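Local coordinates for protein D-threo-3-hydroxyaspartate dehydratase (Delftia, PDB 3WQC) that uses pyridoxal 5'-phosphate to remove ammonia from D-threo-3-hydroxyaspartate, giving oxaloacetate, and also acts as a dehydratase on D-serine, at residues B[20-25]-B[269-274]. Numbering follows the deposited sequence.
Sequences TPAAVI and SVLATV
The hydroxyl of T20 is gripped twice: OG1 accepts a hydrogen bond from T273 OG1 at 2.8 Å and is hydrogen-bonded in turn to OD2 of D287, whose OD1 takes the amide N-H of T273. With chi1 at 52°, OG1 sits between its own N and C and faces T273, while CG2 lies beside the backbone N and rests on L271 CG at 3.7 Å, the two side chains crossing at about a right angle. Threonine suits this place because one branch is polar and the other apolar. Replacing T20 by alanine is likely to leave the T273 hydroxyl without its acceptor, deprive D287 of a partner and open a gap beside L271.

P21, behind a cis peptide bond, offers no N-H; its CA makes a CA-H...O contact with L271 O, the oxygen that also accepts A22 N, and its CB packs on V270 CG1 at 3.9 Å. From here strand 22-25 runs antiparallel to 269-274. A22 and L271 form a hydrogen-bonded pair, L271 N reaching A22 O at 2.8 Å; the A22 methyl meets L271 CB at 4.2 Å, its small size suiting a face shared with bulkier L271 and V24. V24 and S269 form the next such pair: V24 N meets S269 O almost head-on (2.7 Å, 176° at the hydrogen). Branched V24 lays CG2 against L271 CB at 4.0 Å. Short S269 suits its place between a water, which donates to V24 O, and R356 NE, both hydrogen-bonded to OG.

Strand 371-375 pairs with the far edge of 22-26, and 354-358 with that of 268-278, so this ladder joins the N-terminal strand to the C-terminal beta domain of a fold-type III PLP enzyme. Backbone bonds set the register and apolar contacts fill the faces, while the hydroxyls of T20 and S269 find charged partners in D287 and R356, and that of T273 finds T20.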
loop_
_atom_site.group_PDB
_atom_site.type_symbol
_atom_site.label_atom_id
_atom_site.label_comp_id
_atom_site.label_asym_id
_atom_site.label_seq_id
_atom_site.Cartn_x
_atom_site.Cartn_y
_atom_site.Cartn_z
ATOM N N THR B 20 8.961 -2.476 -15.346
ATOM C CA THR B 20 7.676 -1.953 -14.895
ATOM C C THR B 20 7.071 -2.953 -13.885
ATOM O O THR B 20 7.383 -4.158 -13.878
ATOM C CB THR B 20 6.703 -1.853 -16.078
ATOM O OG1 THR B 20 6.634 -3.098 -16.779
ATOM C CG2 THR B 20 7.161 -0.728 -17.006
ATOM N N PRO B 21 6.294 -2.471 -12.926
ATOM C CA PRO B 21 5.913 -1.046 -12.786
ATOM C C PRO B 21 7.017 -0.189 -12.143
ATOM O O PRO B 21 7.852 -0.728 -11.410
ATOM C CB PRO B 21 4.681 -1.103 -11.816
ATOM C CG PRO B 21 4.958 -2.327 -10.982
ATOM C CD PRO B 21 5.675 -3.339 -11.897
ATOM N N ALA B 22 6.967 1.126 -12.390
ATOM C CA ALA B 22 7.936 2.063 -11.790
ATOM C C ALA B 22 7.188 3.337 -11.474
ATOM O O ALA B 22 6.248 3.751 -12.214
ATOM C CB ALA B 22 9.060 2.371 -12.789
ATOM N N ALA B 23 7.578 4.011 -10.382
ATOM C CA ALA B 23 6.932 5.295 -9.999
ATOM C C ALA B 23 7.794 6.434 -10.582
ATOM O O ALA B 23 8.964 6.635 -10.151
ATOM C CB ALA B 23 6.864 5.328 -8.469
ATOM N N VAL B 24 7.237 7.183 -11.523
ATOM C CA VAL B 24 8.021 8.128 -12.288
ATOM C C VAL B 24 7.628 9.539 -11.803
ATOM O O VAL B 24 6.411 9.884 -11.803
ATOM C CB VAL B 24 7.663 7.977 -13.787
ATOM C CG1 VAL B 24 8.366 9.099 -14.578
ATOM C CG2 VAL B 24 8.141 6.563 -14.252
ATOM N N ILE B 25 8.650 10.339 -11.424
ATOM C CA ILE B 25 8.362 11.751 -11.129
ATOM C C ILE B 25 8.803 12.587 -12.362
ATOM O O ILE B 25 9.979 12.566 -12.737
ATOM C CB ILE B 25 9.207 12.262 -9.920
ATOM C CG1 ILE B 25 8.870 11.504 -8.632
ATOM C CG2 ILE B 25 8.938 13.788 -9.717
ATOM C CD1 ILE B 25 9.909 11.828 -7.528
ATOM N N SER B 269 3.467 9.395 -11.887
ATOM C CA SER B 269 2.685 8.448 -12.635
ATOM C C SER B 269 3.360 7.072 -12.463
ATOM O O SER B 269 4.568 7.011 -12.109
ATOM C CB SER B 269 2.577 8.793 -14.174
ATOM O OG SER B 269 3.872 8.806 -14.763
ATOM N N VAL B 270 2.618 6.009 -12.734
ATOM C CA VAL B 270 3.200 4.653 -12.602
ATOM C C VAL B 270 3.351 4.151 -14.051
ATOM O O VAL B 270 2.356 3.975 -14.782
ATOM C CB VAL B 270 2.316 3.718 -11.790
ATOM C CG1 VAL B 270 2.802 2.275 -11.849
ATOM C CG2 VAL B 270 2.241 4.246 -10.335
ATOM N N LEU B 271 4.559 3.831 -14.409
ATOM C CA LEU B 271 4.901 3.242 -15.724
ATOM C C LEU B 271 4.490 1.778 -15.689
ATOM O O LEU B 271 4.830 1.094 -14.740
ATOM C CB LEU B 271 6.428 3.368 -15.889
ATOM C CG LEU B 271 6.984 2.965 -17.302
ATOM C CD1 LEU B 271 6.511 3.961 -18.374
ATOM C CD2 LEU B 271 8.511 2.907 -17.180
ATOM N N ALA B 272 3.741 1.292 -16.719
ATOM C CA ALA B 272 3.204 -0.045 -16.712
ATOM C C ALA B 272 3.361 -0.612 -18.093
ATOM O O ALA B 272 3.381 0.158 -19.050
ATOM C CB ALA B 272 1.705 -0.021 -16.316
ATOM N N THR B 273 3.398 -1.916 -18.193
ATOM C CA THR B 273 3.396 -2.602 -19.485
ATOM C C THR B 273 2.118 -3.380 -19.703
ATOM O O THR B 273 1.614 -4.064 -18.747
ATOM C CB THR B 273 4.597 -3.628 -19.525
ATOM O OG1 THR B 273 5.816 -2.891 -19.425
ATOM C CG2 THR B 273 4.677 -4.384 -20.846
ATOM N N VAL B 274 1.619 -3.411 -20.984
ATOM C CA VAL B 274 0.511 -4.270 -21.293
ATOM C C VAL B 274 1.012 -5.743 -21.427
ATOM O O VAL B 274 1.971 -6.015 -22.194
ATOM C CB VAL B 274 -0.098 -3.829 -22.648
ATOM C CG1 VAL B 274 -1.198 -4.853 -23.031
ATOM C CG2 VAL B 274 -0.764 -2.448 -22.477
HETATM O O HOH W 1 5.218 11.071 -14.166
#